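PDB 4XZ7: putative uncharacterized protein from Streptococcus suis, which probably acts as a transglutaminase, joining glutamine and lysine side chains of proteins, and has antiphagocytic properties that make it a virulence factor. Local coordinates for residues B[275-285]-B[297-306]; B[337-345]-B[352-360]. One frame throughout, in Å; residues are numbered along the deposited sequence.

In the fold
Both contacts belong to one five-stranded mixed sheet in the part of the chain that holds the transglutaminase-like domain of this much longer protein. Contact 1 is the buried antiparallel hairpin of strands 282-288 and 294-302, tied by backbone bonds and by apolar and aromatic side chains. Contact 2 adds the parallel pair 340-343 and 354-357 at one margin of the sheet, where it is partly exposed and richer in polar side-chain bonds. Strands 282-288 and 354-357 are neighbours, so the two contacts meet: Tyr283 OH probably hydrogen-bonds Asp358 N at 2.9 Å, and Arg299 packs on Ile357. The centres of the two contacts lie about 14 Å apart.

Contact 1: B[275-285]-B[297-306]; sequences FNMLGLPAYVV and TARVYYDKKW
Pro281 O is met by three groups: Tyr301 N hydrogen-bonds to it at 2.7 Å in the carbonyl plane, the CA-H of Val300 makes a further contact, and CZ3 of the Trp306 ring comes within 3.1 Å of the same oxygen. The Pro281 ring packs through CB against Tyr301 CB and Trp306 CH2, each 3.7 Å away. Beyond it the strands run antiparallel, Tyr283 with Arg299 and Val285 with Thr297 forming hydrogen-bonded pairs that each exchange two N-H to O bonds.

On the face that carries these four residues, Tyr283 CG sits between its backbone N and carbonyl carbon (chi1 69°), which stands the ring alongside Arg299, with Tyr283 CE2 3.5 Å from Arg299 CB. The edge of this ring meets the face of Trp306 in an offset edge-to-face pair, planes at 79°. Glu362 of helix 359-365 hydrogen-bonds Tyr283 OH; its salt bridge to Arg299 NH2, with a hydrogen bond between Thr308 and Arg299 NH1, probably balances the buried guanidinium. Thr297 OG1, buried without a hydrogen-bond partner, lies 3.2 Å from Val285 CG2.

Ala282, Val284, Ala298 and Val300, small or branched and apolar, line the other face. Val300 turns both methyls to Phe275, CG2 lying 3.4 Å from Phe275 CD2, and also reaches Leu280 CB. Asn276 clamps Ala282 from the helix, OD1 accepting from Ala282 N and ND2 giving to Ala282 O. Gly279, able to take positive phi, ends that helix in a Schellman motif. Helix, turn and beta hairpin together form part of the papain-like core of the transglutaminase-like fold.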
loop_
_atom_site.group_PDB
_atom_site.type_symbol
_atom_site.label_atom_id
_atom_site.label_comp_id
_atom_site.label_asym_id
_atom_site.label_seq_id
_atom_site.Cartn_x
_atom_site.Cartn_y
_atom_site.Cartn_z
ATOM N N PHE B 275 25.737 12.273 -14.233
ATOM C CA PHE B 275 26.335 13.259 -15.122
ATOM C C PHE B 275 26.634 14.566 -14.397
ATOM O O PHE B 275 27.619 15.242 -14.699
ATOM C CB PHE B 275 25.421 13.528 -16.316
ATOM C CG PHE B 275 25.299 12.358 -17.259
ATOM C CD1 PHE B 275 26.323 11.428 -17.364
ATOM C CD2 PHE B 275 24.165 12.190 -18.035
ATOM C CE1 PHE B 275 26.219 10.349 -18.240
ATOM C CE2 PHE B 275 24.051 11.107 -18.913
ATOM C CZ PHE B 275 25.079 10.189 -19.009
ATOM N N ASN B 276 25.766 14.932 -13.457
ATOM C CA ASN B 276 26.003 16.133 -12.671
ATOM C C ASN B 276 27.237 15.916 -11.804
ATOM O O ASN B 276 28.067 16.815 -11.678
ATOM C CB ASN B 276 24.782 16.505 -11.825
ATOM C CG ASN B 276 23.708 17.211 -12.634
ATOM O OD1 ASN B 276 24.010 17.985 -13.536
ATOM N ND2 ASN B 276 22.441 16.926 -12.329
ATOM N N MET B 277 27.372 14.724 -11.227
ATOM C CA MET B 277 28.583 14.390 -10.490
ATOM C C MET B 277 29.828 14.541 -11.372
ATOM O O MET B 277 30.869 15.015 -10.916
ATOM C CB MET B 277 28.503 12.968 -9.941
ATOM C CG MET B 277 27.550 12.807 -8.758
ATOM S SD MET B 277 27.380 11.101 -8.213
ATOM C CE MET B 277 29.072 10.683 -7.805
ATOM N N LEU B 278 29.709 14.147 -12.638
ATOM C CA LEU B 278 30.837 14.147 -13.564
ATOM C C LEU B 278 31.106 15.518 -14.176
ATOM O O LEU B 278 31.934 15.652 -15.069
ATOM C CB LEU B 278 30.590 13.130 -14.682
ATOM C CG LEU B 278 30.627 11.648 -14.308
ATOM C CD1 LEU B 278 30.012 10.780 -15.411
ATOM C CD2 LEU B 278 32.056 11.217 -14.009
ATOM N N GLY B 279 30.398 16.537 -13.708
ATOM C CA GLY B 279 30.579 17.874 -14.241
ATOM C C GLY B 279 29.830 18.092 -15.541
ATOM O O GLY B 279 30.139 19.009 -16.292
ATOM N N LEU B 280 28.837 17.253 -15.813
ATOM C CA LEU B 280 28.082 17.377 -17.046
ATOM C C LEU B 280 26.631 17.769 -16.740
ATOM O O LEU B 280 25.793 16.894 -16.487
ATOM C CB LEU B 280 28.129 16.063 -17.827
ATOM C CG LEU B 280 29.291 15.721 -18.769
ATOM C CD1 LEU B 280 30.416 16.733 -18.690
ATOM C CD2 LEU B 280 29.793 14.300 -18.482
ATOM N N PRO B 281 26.335 19.086 -16.737
ATOM C CA PRO B 281 24.992 19.594 -16.407
ATOM C C PRO B 281 23.878 18.767 -17.034
ATOM O O PRO B 281 23.839 18.633 -18.263
ATOM C CB PRO B 281 25.009 21.008 -16.982
ATOM C CG PRO B 281 26.460 21.438 -16.780
ATOM C CD PRO B 281 27.274 20.180 -17.051
ATOM N N ALA B 282 23.004 18.205 -16.197
ATOM C CA ALA B 282 21.985 17.282 -16.676
ATOM C C ALA B 282 20.655 17.414 -15.932
ATOM O O ALA B 282 20.607 17.807 -14.766
ATOM C CB ALA B 282 22.497 15.845 -16.580
ATOM N N TYR B 283 19.567 17.101 -16.620
ATOM C CA TYR B 283 18.280 16.981 -15.944
ATOM C C TYR B 283 17.437 15.974 -16.705
ATOM O O TYR B 283 17.794 15.560 -17.817
ATOM C CB TYR B 283 17.564 18.352 -15.803
ATOM C CG TYR B 283 17.046 19.014 -17.086
ATOM C CD1 TYR B 283 15.677 19.203 -17.285
ATOM C CD2 TYR B 283 17.918 19.474 -18.074
ATOM C CE1 TYR B 283 15.183 19.822 -18.428
ATOM C CE2 TYR B 283 17.433 20.090 -19.233
ATOM C CZ TYR B 283 16.061 20.250 -19.404
ATOM O OH TYR B 283 15.548 20.852 -20.533
ATOM N N VAL B 284 16.333 15.568 -16.093
ATOM C CA VAL B 284 15.460 14.557 -16.673
ATOM C C VAL B 284 14.321 15.199 -17.461
ATOM O O VAL B 284 13.649 16.111 -16.981
ATOM C CB VAL B 284 14.868 13.644 -15.570
ATOM C CG1 VAL B 284 13.927 12.634 -16.165
ATOM C CG2 VAL B 284 15.977 12.941 -14.817
ATOM N N VAL B 285 14.081 14.702 -18.664
ATOM C CA VAL B 285 12.964 15.188 -19.458
ATOM C C VAL B 285 12.036 14.064 -19.896
ATOM O O VAL B 285 12.419 12.886 -19.909
ATOM C CB VAL B 285 13.455 15.936 -20.712
ATOM C CG1 VAL B 285 14.135 17.269 -20.327
ATOM C CG2 VAL B 285 14.389 15.054 -21.529
ATOM N N THR B 297 14.096 10.720 -21.000
ATOM C CA THR B 297 15.511 10.716 -21.352
ATOM C C THR B 297 16.240 11.730 -20.468
ATOM O O THR B 297 15.592 12.477 -19.738
ATOM C CB THR B 297 15.742 11.095 -22.846
ATOM O OG1 THR B 297 15.217 12.408 -23.092
ATOM C CG2 THR B 297 15.068 10.100 -23.794
ATOM N N ALA B 298 17.570 11.779 -20.539
ATOM C CA ALA B 298 18.281 12.881 -19.896
ATOM C C ALA B 298 18.675 13.921 -20.931
ATOM O O ALA B 298 18.887 13.599 -22.100
ATOM C CB ALA B 298 19.510 12.400 -19.163
ATOM N N ARG B 299 18.745 15.171 -20.492
ATOM C CA ARG B 299 19.411 16.221 -21.237
ATOM C C ARG B 299 20.707 16.494 -20.523
ATOM O O ARG B 299 20.707 16.633 -19.295
ATOM C CB ARG B 299 18.560 17.465 -21.307
ATOM C CG ARG B 299 17.452 17.361 -22.317
ATOM C CD ARG B 299 17.521 18.534 -23.257
ATOM N NE ARG B 299 17.853 18.124 -24.602
ATOM C CZ ARG B 299 18.250 18.944 -25.565
ATOM N NH1 ARG B 299 18.520 18.442 -26.752
ATOM N NH2 ARG B 299 18.383 20.248 -25.342
ATOM N N VAL B 300 21.806 16.508 -21.279
ATOM C CA VAL B 300 23.152 16.640 -20.724
ATOM C C VAL B 300 23.928 17.689 -21.494
ATOM O O VAL B 300 23.833 17.754 -22.716
ATOM C CB VAL B 300 23.952 15.322 -20.789
ATOM C CG1 VAL B 300 25.038 15.304 -19.724
ATOM C CG2 VAL B 300 23.043 14.132 -20.621
ATOM N N TYR B 301 24.707 18.497 -20.793
ATOM C CA TYR B 301 25.505 19.509 -21.471
ATOM C C TYR B 301 26.928 19.020 -21.693
ATOM O O TYR B 301 27.628 18.696 -20.746
ATOM C CB TYR B 301 25.520 20.814 -20.669
ATOM C CG TYR B 301 26.254 21.940 -21.365
ATOM C CD1 TYR B 301 25.637 22.678 -22.370
ATOM C CD2 TYR B 301 27.555 22.266 -21.021
ATOM C CE1 TYR B 301 26.301 23.712 -23.016
ATOM C CE2 TYR B 301 28.236 23.306 -21.666
ATOM C CZ TYR B 301 27.598 24.024 -22.660
ATOM O OH TYR B 301 28.248 25.056 -23.303
ATOM N N TYR B 302 27.353 18.959 -22.945
ATOM C CA TYR B 302 28.761 18.706 -23.234
ATOM C C TYR B 302 29.098 19.188 -24.629
ATOM O O TYR B 302 28.206 19.351 -25.481
ATOM C CB TYR B 302 29.116 17.221 -23.070
ATOM C CG TYR B 302 28.310 16.253 -23.926
ATOM C CD1 TYR B 302 27.168 15.625 -23.421
ATOM C CD2 TYR B 302 28.702 15.954 -25.227
ATOM C CE1 TYR B 302 26.433 14.738 -24.201
ATOM C CE2 TYR B 302 27.980 15.065 -26.011
ATOM C CZ TYR B 302 26.845 14.463 -25.495
ATOM O OH TYR B 302 26.131 13.585 -26.280
ATOM N N ASP B 303 30.386 19.450 -24.841
ATOM C CA ASP B 303 30.864 19.937 -26.123
ATOM C C ASP B 303 30.031 21.116 -26.597
ATOM O O ASP B 303 29.468 21.081 -27.691
ATOM C CB ASP B 303 30.836 18.814 -27.168
ATOM C CG ASP B 303 31.893 17.750 -26.916
ATOM O OD1 ASP B 303 32.544 17.793 -25.849
ATOM O OD2 ASP B 303 32.065 16.868 -27.786
ATOM N N LYS B 304 29.912 22.130 -25.742
ATOM C CA LYS B 304 29.236 23.377 -26.100
ATOM C C LYS B 304 27.755 23.237 -26.419
ATOM O O LYS B 304 27.157 24.189 -26.934
ATOM C CB LYS B 304 29.904 24.030 -27.320
ATOM C CG LYS B 304 31.364 24.354 -27.187
ATOM C CD LYS B 304 31.819 25.126 -28.430
ATOM C CE LYS B 304 33.313 25.373 -28.422
ATOM N NZ LYS B 304 33.763 26.153 -29.619
ATOM N N LYS B 305 27.159 22.073 -26.160
ATOM C CA LYS B 305 25.753 21.900 -26.518
ATOM C C LYS B 305 24.960 21.057 -25.529
ATOM O O LYS B 305 25.507 20.214 -24.817
ATOM C CB LYS B 305 25.629 21.280 -27.920
ATOM C CG LYS B 305 25.577 22.295 -29.064
ATOM C CD LYS B 305 25.386 21.610 -30.416
ATOM C CE LYS B 305 24.121 20.746 -30.454
ATOM N NZ LYS B 305 22.856 21.550 -30.493
ATOM N N TRP B 306 23.659 21.306 -25.492
ATOM C CA TRP B 306 22.741 20.448 -24.754
ATOM C C TRP B 306 22.310 19.317 -25.670
ATOM O O TRP B 306 21.914 19.558 -26.809
ATOM C CB TRP B 306 21.531 21.239 -24.259
ATOM C CG TRP B 306 21.808 22.037 -23.039
ATOM C CD1 TRP B 306 22.148 23.361 -22.972
ATOM C CD2 TRP B 306 21.784 21.557 -21.697
ATOM N NE1 TRP B 306 22.338 23.736 -21.654
ATOM C CE2 TRP B 306 22.118 22.643 -20.854
ATOM C CE3 TRP B 306 21.517 20.312 -21.120
ATOM C CZ2 TRP B 306 22.182 22.517 -19.474
ATOM C CZ3 TRP B 306 21.585 20.186 -19.753
ATOM C CH2 TRP B 306 21.906 21.280 -18.942
#

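Contact 2: B[337-345]-B[352-360]; sequences DSYDVVEAG and RNYMIIDSN
Strand 340-343 runs parallel to strand 354-357, the axes of these short segments 36° apart, and from Asp340 to Ala344 the backbones alternate N-H and C=O bonds, such as Met355 N to Asp340 O at 3.0 Å. Asn353 ND2 donates to Ser338 O in the carbonyl plane, pinning the loop that leads into strand 340-343.

The two faces of the Tyr339 ring are covered differently. Met355 covers one, CG 4.1 Å from the ring centroid in a CH-pi contact with SD farther off above it, a Met-aromatic pair suited to a flexible side chain. Over the opposite face come Asn353 OD1 and a water that donates to Asn353 OD1 and also bonds Ser338 OG. Tyr339 OH hydrogen-bonds Asp310.

Branched at CB as suits strands, Val341 packs on Ile357 CG2 on one face of the sheet, Val342 on Tyr354 CB on the other.

At the far end Glu343, CG anti to the backbone N (chi1 -168°) and bent at chi2, reaches forward and across to Ser359. Through syn lone pairs its OE1 takes Ser359 OG in a short bond and its OE2 takes Ser359 N at 2.9 Å. This two-pronged grip ties the strand to the start of helix 359-365 and probably eases the nearness of Asp358, whose OD1 lies 4.3 Å from Glu343 OE2.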
loop_
_atom_site.group_PDB
_atom_site.type_symbol
_atom_site.label_atom_id
_atom_site.label_comp_id
_atom_site.label_asym_id
_atom_site.label_seq_id
_atom_site.Cartn_x
_atom_site.Cartn_y
_atom_site.Cartn_z
ATOM N N ASP B 337 20.945 12.985 -29.509
ATOM C CA ASP B 337 20.134 14.006 -30.170
ATOM C C ASP B 337 19.244 13.484 -31.272
ATOM O O ASP B 337 19.123 14.113 -32.322
ATOM C CB ASP B 337 21.031 15.097 -30.749
ATOM C CG ASP B 337 21.658 15.936 -29.682
ATOM O OD1 ASP B 337 21.005 16.105 -28.635
ATOM O OD2 ASP B 337 22.787 16.424 -29.882
ATOM N N SER B 338 18.616 12.343 -31.041
ATOM C CA SER B 338 17.756 11.766 -32.056
ATOM C C SER B 338 16.307 12.221 -31.877
ATOM O O SER B 338 15.423 11.836 -32.652
ATOM C CB SER B 338 17.839 10.245 -32.016
ATOM O OG SER B 338 17.218 9.748 -30.853
ATOM N N TYR B 339 16.069 13.034 -30.850
ATOM C CA TYR B 339 14.732 13.561 -30.576
ATOM C C TYR B 339 14.533 14.976 -31.099
ATOM O O TYR B 339 15.452 15.792 -31.073
ATOM C CB TYR B 339 14.455 13.549 -29.071
ATOM C CG TYR B 339 14.123 12.182 -28.549
ATOM C CD1 TYR B 339 12.798 11.761 -28.435
ATOM C CD2 TYR B 339 15.133 11.298 -28.185
ATOM C CE1 TYR B 339 12.499 10.500 -27.967
ATOM C CE2 TYR B 339 14.844 10.034 -27.716
ATOM C CZ TYR B 339 13.533 9.637 -27.606
ATOM O OH TYR B 339 13.255 8.374 -27.124
ATOM N N ASP B 340 13.321 15.271 -31.554
ATOM C CA ASP B 340 12.928 16.658 -31.754
ATOM C C ASP B 340 12.691 17.258 -30.381
ATOM O O ASP B 340 12.379 16.542 -29.435
ATOM C CB ASP B 340 11.672 16.769 -32.617
ATOM C CG ASP B 340 11.930 16.413 -34.058
ATOM O OD1 ASP B 340 13.065 16.634 -34.523
ATOM O OD2 ASP B 340 11.002 15.912 -34.721
ATOM N N VAL B 341 12.858 18.566 -30.254
ATOM C CA VAL B 341 12.626 19.193 -28.963
ATOM C C VAL B 341 11.405 20.086 -29.010
ATOM O O VAL B 341 11.148 20.765 -30.005
ATOM C CB VAL B 341 13.830 20.004 -28.508
ATOM C CG1 VAL B 341 15.009 19.084 -28.308
ATOM C CG2 VAL B 341 14.150 21.082 -29.537
ATOM N N VAL B 342 10.649 20.055 -27.924
ATOM C CA VAL B 342 9.460 20.871 -27.776
ATOM C C VAL B 342 9.701 21.752 -26.576
ATOM O O VAL B 342 10.149 21.272 -25.541
ATOM C CB VAL B 342 8.189 20.003 -27.581
ATOM C CG1 VAL B 342 7.016 20.831 -27.057
ATOM C CG2 VAL B 342 7.831 19.307 -28.872
ATOM N N GLU B 343 9.427 23.046 -26.711
ATOM C CA GLU B 343 9.682 23.976 -25.616
ATOM C C GLU B 343 8.619 23.874 -24.534
ATOM O O GLU B 343 7.430 23.796 -24.836
ATOM C CB GLU B 343 9.756 25.406 -26.133
ATOM C CG GLU B 343 10.299 26.351 -25.101
ATOM C CD GLU B 343 11.741 26.057 -24.784
ATOM O OE1 GLU B 343 12.457 25.626 -25.707
ATOM O OE2 GLU B 343 12.159 26.247 -23.623
ATOM N N ALA B 344 9.056 23.867 -23.276
ATOM C CA ALA B 344 8.149 23.828 -22.129
ATOM C C ALA B 344 7.098 24.930 -22.228
ATOM O O ALA B 344 7.434 26.098 -22.410
ATOM C CB ALA B 344 8.935 23.964 -20.822
ATOM N N GLY B 345 5.827 24.557 -22.112
ATOM C CA GLY B 345 4.748 25.514 -22.278
ATOM C C GLY B 345 4.077 25.384 -23.635
ATOM O O GLY B 345 2.857 25.210 -23.722
ATOM N N ARG B 352 5.117 12.290 -31.710
ATOM C CA ARG B 352 6.110 11.230 -31.644
ATOM C C ARG B 352 7.495 11.837 -31.771
ATOM O O ARG B 352 7.666 12.860 -32.424
ATOM C CB ARG B 352 5.872 10.185 -32.739
ATOM C CG ARG B 352 5.586 10.775 -34.112
ATOM C CD ARG B 352 5.402 9.684 -35.161
ATOM N NE ARG B 352 6.615 8.888 -35.320
ATOM C CZ ARG B 352 7.574 9.151 -36.202
ATOM N NH1 ARG B 352 7.463 10.190 -37.020
ATOM N NH2 ARG B 352 8.647 8.371 -36.267
ATOM N N ASN B 353 8.467 11.207 -31.121
ATOM C CA ASN B 353 9.870 11.609 -31.187
ATOM C C ASN B 353 10.131 13.055 -30.776
ATOM O O ASN B 353 10.856 13.782 -31.461
ATOM C CB ASN B 353 10.428 11.372 -32.594
ATOM C CG ASN B 353 11.944 11.259 -32.604
ATOM O OD1 ASN B 353 12.551 10.807 -31.636
ATOM N ND2 ASN B 353 12.559 11.690 -33.691
ATOM N N TYR B 354 9.552 13.463 -29.649
ATOM C CA TYR B 354 9.941 14.715 -29.011
ATOM C C TYR B 354 10.250 14.504 -27.535
ATOM O O TYR B 354 9.733 13.592 -26.904
ATOM C CB TYR B 354 8.852 15.787 -29.157
ATOM C CG TYR B 354 7.570 15.464 -28.430
ATOM C CD1 TYR B 354 7.357 15.886 -27.118
ATOM C CD2 TYR B 354 6.573 14.718 -29.048
ATOM C CE1 TYR B 354 6.171 15.575 -26.441
ATOM C CE2 TYR B 354 5.390 14.407 -28.384
ATOM C CZ TYR B 354 5.198 14.842 -27.086
ATOM O OH TYR B 354 4.025 14.529 -26.436
ATOM N N MET B 355 11.113 15.365 -27.013
ATOM C CA MET B 355 11.322 15.537 -25.583
ATOM C C MET B 355 10.962 16.975 -25.239
ATOM O O MET B 355 11.334 17.900 -25.968
ATOM C CB MET B 355 12.772 15.226 -25.183
ATOM C CG MET B 355 13.062 13.727 -25.158
ATOM S SD MET B 355 12.104 12.944 -23.846
ATOM C CE MET B 355 11.663 11.363 -24.556
ATOM N N ILE B 356 10.224 17.158 -24.150
ATOM C CA ILE B 356 9.829 18.489 -23.703
ATOM C C ILE B 356 10.936 19.114 -22.856
ATOM O O ILE B 356 11.127 18.752 -21.703
ATOM C CB ILE B 356 8.501 18.436 -22.903
ATOM C CG1 ILE B 356 7.396 17.848 -23.787
ATOM C CG2 ILE B 356 8.132 19.827 -22.389
ATOM C CD1 ILE B 356 6.031 17.714 -23.123
ATOM N N ILE B 357 11.673 20.052 -23.434
ATOM C CA ILE B 357 12.822 20.626 -22.742
ATOM C C ILE B 357 12.508 22.025 -22.215
ATOM O O ILE B 357 11.502 22.623 -22.587
ATOM C CB ILE B 357 14.054 20.687 -23.659
ATOM C CG1 ILE B 357 13.949 21.863 -24.630
ATOM C CG2 ILE B 357 14.209 19.382 -24.451
ATOM C CD1 ILE B 357 15.244 22.143 -25.381
ATOM N N ASP B 358 13.368 22.540 -21.349
ATOM C CA ASP B 358 13.211 23.895 -20.821
ATOM C C ASP B 358 14.498 24.699 -21.066
ATOM O O ASP B 358 15.481 24.589 -20.322
ATOM C CB ASP B 358 12.844 23.844 -19.329
ATOM C CG ASP B 358 12.847 25.231 -18.653
ATOM O OD1 ASP B 358 12.824 26.278 -19.345
ATOM O OD2 ASP B 358 12.865 25.261 -17.404
ATOM N N SER B 359 14.480 25.514 -22.114
ATOM C CA SER B 359 15.693 26.167 -22.586
ATOM C C SER B 359 16.227 27.196 -21.601
ATOM O O SER B 359 17.432 27.437 -21.537
ATOM C CB SER B 359 15.438 26.827 -23.942
ATOM O OG SER B 359 14.836 25.912 -24.848
ATOM N N ASN B 360 15.330 27.811 -20.838
ATOM C CA ASN B 360 15.746 28.787 -19.842
ATOM C C ASN B 360 16.547 28.078 -18.767
ATOM O O ASN B 360 17.626 28.530 -18.367
ATOM C CB ASN B 360 14.535 29.503 -19.241
ATOM C CG ASN B 360 13.683 30.182 -20.295
ATOM O OD1 ASN B 360 14.200 30.852 -21.191
ATOM N ND2 ASN B 360 12.369 29.996 -20.207
HETATM O O HOH W 1 14.496 9.134 -31.284
#